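Local coordinates for uncharacterized protein, DUF633, LMOf2365_1472 (Listeria monocytogenes str. 4b F2365, PDB 3GNL) that is of unknown function but belongs to the tRNA (adenine(22)-N(1))-methyltransferase family, and so probably methylates an adenine of tRNA, at residues E23-I28 against A33-F38; A45-A50 against D89-I94. All blocks are in the same frame, centred on the assembly; numbering follows the deposited sequence.

Contact 1 (E23-I28 against A33-F38)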
loop_
_atom_site.group_PDB
_atom_site.type_symbol
_atom_site.label_atom_id
_atom_site.label_comp_id
_atom_site.label_asym_id
_atom_site.label_seq_id
_atom_site.Cartn_x
_atom_site.Cartn_y
_atom_site.Cartn_z
ATOM N N GLU A 23 -17.034 3.093 9.517
ATOM C CA GLU A 23 -16.329 4.307 9.060
ATOM C C GLU A 23 -16.859 4.908 7.747
ATOM O O GLU A 23 -17.492 4.205 6.962
ATOM C CB GLU A 23 -14.815 3.933 8.868
ATOM C CG GLU A 23 -14.413 2.749 9.821
ATOM C CD GLU A 23 -12.952 2.337 9.745
ATOM O OE1 GLU A 23 -12.271 2.759 8.794
ATOM O OE2 GLU A 23 -12.529 1.547 10.623
ATOM N N ARG A 24 -16.601 6.194 7.523
ATOM C CA ARG A 24 -16.797 6.830 6.217
ATOM C C ARG A 24 -15.477 6.690 5.441
ATOM O O ARG A 24 -14.418 7.215 5.866
ATOM C CB ARG A 24 -17.243 8.297 6.325
ATOM C CG ARG A 24 -18.567 8.412 7.080
ATOM C CD ARG A 24 -18.933 9.875 7.323
ATOM N NE ARG A 24 -19.187 10.621 6.094
ATOM C CZ ARG A 24 -20.299 10.550 5.355
ATOM N NH1 ARG A 24 -21.311 9.731 5.695
ATOM N NH2 ARG A 24 -20.370 11.280 4.253
ATOM N N ILE A 25 -15.529 5.926 4.363
ATOM C CA ILE A 25 -14.268 5.585 3.642
ATOM C C ILE A 25 -14.199 6.177 2.247
ATOM O O ILE A 25 -15.219 6.478 1.624
ATOM C CB ILE A 25 -14.054 4.085 3.566
ATOM C CG1 ILE A 25 -15.011 3.441 2.535
ATOM C CG2 ILE A 25 -14.177 3.404 4.984
ATOM C CD1 ILE A 25 -14.781 1.937 2.303
ATOM N N ALA A 26 -12.989 6.352 1.735
ATOM C CA ALA A 26 -12.787 6.636 0.321
ATOM C C ALA A 26 -11.778 5.662 -0.261
ATOM O O ALA A 26 -10.654 5.572 0.242
ATOM C CB ALA A 26 -12.353 8.073 0.075
ATOM N N ASP A 27 -12.198 4.943 -1.301
ATOM C CA ASP A 27 -11.379 3.971 -1.994
ATOM C C ASP A 27 -10.920 4.566 -3.329
ATOM O O ASP A 27 -11.696 4.635 -4.292
ATOM C CB ASP A 27 -12.192 2.676 -2.211
ATOM C CG ASP A 27 -11.359 1.537 -2.755
ATOM O OD1 ASP A 27 -10.118 1.673 -2.742
ATOM O OD2 ASP A 27 -11.928 0.511 -3.178
ATOM N N ILE A 28 -9.646 4.924 -3.378
ATOM C CA ILE A 28 -9.073 5.631 -4.515
ATOM C C ILE A 28 -8.614 4.663 -5.582
ATOM O O ILE A 28 -7.782 3.783 -5.298
ATOM C CB ILE A 28 -7.909 6.455 -4.039
ATOM C CG1 ILE A 28 -8.342 7.279 -2.826
ATOM C CG2 ILE A 28 -7.358 7.285 -5.205
ATOM C CD1 ILE A 28 -9.497 8.377 -3.121
ATOM N N ALA A 33 -15.352 -1.090 -7.245
ATOM C CA ALA A 33 -16.069 -0.797 -6.008
ATOM C C ALA A 33 -16.355 -2.087 -5.228
ATOM O O ALA A 33 -17.264 -2.053 -4.381
ATOM C CB ALA A 33 -17.371 -0.037 -6.316
ATOM N N TYR A 34 -15.637 -3.181 -5.491
ATOM C CA TYR A 34 -15.892 -4.429 -4.758
ATOM C C TYR A 34 -15.695 -4.202 -3.262
ATOM O O TYR A 34 -16.552 -4.629 -2.434
ATOM C CB TYR A 34 -14.941 -5.561 -5.172
ATOM C CG TYR A 34 -15.098 -6.112 -6.556
ATOM C CD1 TYR A 34 -16.353 -6.291 -7.117
ATOM C CD2 TYR A 34 -13.978 -6.477 -7.289
ATOM C CE1 TYR A 34 -16.492 -6.834 -8.409
ATOM C CE2 TYR A 34 -14.104 -6.998 -8.592
ATOM C CZ TYR A 34 -15.377 -7.155 -9.122
ATOM O OH TYR A 34 -15.511 -7.668 -10.385
ATOM N N LEU A 35 -14.577 -3.574 -2.905
ATOM C CA LEU A 35 -14.279 -3.347 -1.489
ATOM C C LEU A 35 -15.300 -2.436 -0.791
ATOM O O LEU A 35 -15.809 -2.810 0.275
ATOM C CB LEU A 35 -12.805 -2.935 -1.317
ATOM C CG LEU A 35 -12.359 -2.568 0.096
ATOM C CD1 LEU A 35 -10.854 -2.855 0.283
ATOM C CD2 LEU A 35 -12.686 -1.170 0.504
ATOM N N PRO A 36 -15.666 -1.289 -1.380
ATOM C CA PRO A 36 -16.723 -0.446 -0.796
ATOM C C PRO A 36 -18.011 -1.194 -0.641
ATOM O O PRO A 36 -18.675 -1.067 0.401
ATOM C CB PRO A 36 -16.873 0.666 -1.815
ATOM C CG PRO A 36 -15.497 0.792 -2.440
ATOM C CD PRO A 36 -14.970 -0.619 -2.491
ATOM N N CYS A 37 -18.392 -2.006 -1.620
ATOM C CA CYS A 37 -19.660 -2.745 -1.493
ATOM C C CYS A 37 -19.563 -3.736 -0.351
ATOM O O CYS A 37 -20.500 -3.839 0.435
ATOM C CB CYS A 37 -20.044 -3.445 -2.791
ATOM S SG CYS A 37 -20.587 -2.280 -4.153
ATOM N N PHE A 38 -18.448 -4.450 -0.272
ATOM C CA PHE A 38 -18.254 -5.472 0.779
ATOM C C PHE A 38 -18.305 -4.807 2.163
ATOM O O PHE A 38 -18.948 -5.354 3.073
ATOM C CB PHE A 38 -16.914 -6.131 0.563
ATOM C CG PHE A 38 -16.457 -7.019 1.692
ATOM C CD1 PHE A 38 -16.832 -8.353 1.708
ATOM C CD2 PHE A 38 -15.585 -6.540 2.653
ATOM C CE1 PHE A 38 -16.370 -9.226 2.729
ATOM C CE2 PHE A 38 -15.101 -7.404 3.662
ATOM C CZ PHE A 38 -15.500 -8.740 3.685
#
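Asp27 and Pro36 meet where strand 23-28 faces the start of the helix that follows it, and the aspartate side chain can be followed outward atom by atom. Its CB leaves the strand toward the helix and lies 3.8 Å from Pro36 CG. Rotation about the CA–CB bond sets CG anti to the backbone N (chi1 -172°), which lets OD2 reach Pro36 CD and CG, the two side chains crossing at about a right angle. OD2 makes the nearest approach, 3.3 Å from Pro36 CD and 3.7 Å from Pro36 CG. The same oxygen has Leu35 CB at 4.0 Å, so it lies against the first turn of the helix among carbon atoms. None of these is a hydrogen bond; the polar partner of OD2 is the hydroxyl of Ser30, in the loop between the two segments, which gives this buried oxygen a bond while the proline packs against it.

Two residues earlier, Ile25 makes the purely apolar half of the contact. Its CG1 sits between the backbone N and the carbonyl carbon (chi1 74°), and the extended end of the chain brings CD1 to 4.2 Å from Leu35 CD2. CD1 also comes within 4.4 Å of Pro36 CA.

The axes of segments 23-28 and 34-38 run nearly antiparallel, at 163°, and approach to 9.1 Å. Ala33 is the N-cap residue, and its O accepts the bond from Cys37 N that closes the first turn. This is the opening strand-to-helix step of a beta-alpha-beta unit: strand 23-28 lies between strands 45-52 and 93-99, Pro36 also rests on Ala48 of the former, and helix 55-67 packs against Ala33 and Cys37.

Contact 2 (A45-A50 against D89-I94)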
loop_
_atom_site.group_PDB
_atom_site.type_symbol
_atom_site.label_atom_id
_atom_site.label_comp_id
_atom_site.label_asym_id
_atom_site.label_seq_id
_atom_site.Cartn_x
_atom_site.Cartn_y
_atom_site.Cartn_z
ATOM N N ALA A 45 -18.361 -0.355 7.044
ATOM C CA ALA A 45 -18.363 1.056 6.604
ATOM C C ALA A 45 -19.806 1.589 6.469
ATOM O O ALA A 45 -20.685 0.850 6.068
ATOM C CB ALA A 45 -17.654 1.219 5.242
ATOM N N SER A 46 -20.007 2.857 6.788
ATOM C CA SER A 46 -21.352 3.460 6.726
ATOM C C SER A 46 -21.588 4.248 5.449
ATOM O O SER A 46 -22.744 4.524 5.089
ATOM C CB SER A 46 -21.596 4.325 7.959
ATOM O OG SER A 46 -20.625 5.354 8.052
ATOM N N PHE A 47 -20.501 4.602 4.752
ATOM C CA PHE A 47 -20.542 5.420 3.563
ATOM C C PHE A 47 -19.208 5.179 2.861
ATOM O O PHE A 47 -18.196 4.990 3.549
ATOM C CB PHE A 47 -20.709 6.894 3.921
ATOM C CG PHE A 47 -20.520 7.812 2.761
ATOM C CD1 PHE A 47 -21.515 7.958 1.798
ATOM C CD2 PHE A 47 -19.326 8.531 2.605
ATOM C CE1 PHE A 47 -21.312 8.821 0.695
ATOM C CE2 PHE A 47 -19.130 9.375 1.523
ATOM C CZ PHE A 47 -20.117 9.537 0.565
ATOM N N ALA A 48 -19.209 5.163 1.525
ATOM C CA ALA A 48 -17.968 5.113 0.752
ATOM C C ALA A 48 -18.008 6.020 -0.456
ATOM O O ALA A 48 -19.043 6.134 -1.118
ATOM C CB ALA A 48 -17.687 3.715 0.295
ATOM N N ILE A 49 -16.872 6.619 -0.775
ATOM C CA ILE A 49 -16.586 7.184 -2.103
ATOM C C ILE A 49 -15.748 6.144 -2.845
ATOM O O ILE A 49 -14.749 5.652 -2.292
ATOM C CB ILE A 49 -15.765 8.477 -1.992
ATOM C CG1 ILE A 49 -16.563 9.558 -1.214
ATOM C CG2 ILE A 49 -15.330 8.971 -3.366
ATOM C CD1 ILE A 49 -15.691 10.765 -0.753
ATOM N N ALA A 50 -16.161 5.783 -4.050
ATOM C CA ALA A 50 -15.312 4.988 -4.929
ATOM C C ALA A 50 -14.768 5.895 -6.022
ATOM O O ALA A 50 -15.519 6.337 -6.902
ATOM C CB ALA A 50 -16.087 3.823 -5.492
ATOM N N ASP A 89 -17.401 15.735 2.975
ATOM C CA ASP A 89 -17.580 14.283 3.013
ATOM C C ASP A 89 -17.214 13.656 4.351
ATOM O O ASP A 89 -17.662 12.571 4.639
ATOM C CB ASP A 89 -16.817 13.582 1.887
ATOM C CG ASP A 89 -17.382 13.874 0.546
ATOM O OD1 ASP A 89 -18.627 13.836 0.429
ATOM O OD2 ASP A 89 -16.609 14.164 -0.396
ATOM N N ALA A 90 -16.425 14.355 5.178
ATOM C CA ALA A 90 -16.069 13.847 6.499
ATOM C C ALA A 90 -15.550 12.396 6.447
ATOM O O ALA A 90 -16.030 11.508 7.146
ATOM C CB ALA A 90 -17.249 13.968 7.461
ATOM N N ILE A 91 -14.555 12.169 5.595
ATOM C CA ILE A 91 -13.972 10.830 5.435
ATOM C C ILE A 91 -13.036 10.468 6.598
ATOM O O ILE A 91 -12.207 11.297 6.992
ATOM C CB ILE A 91 -13.205 10.805 4.117
ATOM C CG1 ILE A 91 -14.148 11.005 2.922
ATOM C CG2 ILE A 91 -12.333 9.524 3.999
ATOM C CD1 ILE A 91 -15.310 10.041 2.805
ATOM N N ASP A 92 -13.204 9.271 7.156
ATOM C CA ASP A 92 -12.419 8.780 8.289
ATOM C C ASP A 92 -11.201 7.976 7.816
ATOM O O ASP A 92 -10.105 8.078 8.412
ATOM C CB ASP A 92 -13.249 7.882 9.211
ATOM C CG ASP A 92 -14.473 8.600 9.763
ATOM O OD1 ASP A 92 -14.243 9.618 10.444
ATOM O OD2 ASP A 92 -15.612 8.154 9.488
ATOM N N THR A 93 -11.410 7.205 6.753
ATOM C CA THR A 93 -10.424 6.231 6.275
ATOM C C THR A 93 -10.238 6.365 4.768
ATOM O O THR A 93 -11.217 6.395 4.039
ATOM C CB THR A 93 -10.879 4.851 6.645
ATOM O OG1 THR A 93 -10.976 4.789 8.066
ATOM C CG2 THR A 93 -9.843 3.809 6.191
ATOM N N ILE A 94 -8.989 6.373 4.277
ATOM C CA ILE A 94 -8.750 6.335 2.838
ATOM C C ILE A 94 -7.988 5.059 2.503
ATOM O O ILE A 94 -7.016 4.726 3.223
ATOM C CB ILE A 94 -7.919 7.527 2.334
ATOM C CG1 ILE A 94 -8.589 8.885 2.657
ATOM C CG2 ILE A 94 -7.642 7.402 0.817
ATOM C CD1 ILE A 94 -7.747 10.066 2.259
#
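Ile49 and Ile91 cross obliquely, their CD1 methyls 3.7 Å apart, and the other two side chains are arranged around that meeting. Phe47, on the same face of its strand as Ile49, stands at about a right angle to Ile91. Its CG is anti to the backbone N (chi1 170°), and the ring offers its rim rather than a face: Ile91 CD1 lies near the ring plane, 4.1 Å from Phe47 CE2. One methyl of Ile91 is thus shared by an aromatic edge and an aliphatic tip.

Asp89 comes at Ile49 from another direction, again at roughly a right angle. The CD1 methyl of Ile49 abuts the aspartate side chain, 4.0 Å from Asp89 CB and 3.5 Å from Asp89 OD2. That oxygen is engaged with Arg77 in a salt bridge and accepts a hydrogen bond from Glu86 N; the salt bridge probably offsets much of the charge of the carboxylate the methyl packs against.

Strands 45-52 and 93-99 are not neighbours in the sheet; strand 23-28 runs between them. Side chains bridging over a central strand to the loop leading into the fourth strand fit the 3-2-1-4-5-7-6 sheet, with its antiparallel strand 154-163, of a class I (Rossmann-like) methyltransferase.

In the fold
Both contacts are largely buried. Contact 1 uses strand 23-28 itself, while contact 2 joins residues from either side of it in the sheet. Contact 1 fastens that strand to the helix next in the chain, a local link across four residues; contact 2 joins segments with 38 residues between them, and of its touching residues only Phe47 is partly exposed. Each sets a carboxylate against carbon, but Asp27 has a loop hydroxyl as its polar partner and Asp89 an arginine. The two contacts touch directly: Glu23 OE1 and Thr93 OG1 are hydrogen-bonded, Arg24 bonds through its backbone to Asp92, and the Arg24 side chain packs on Phe47 and Ala90.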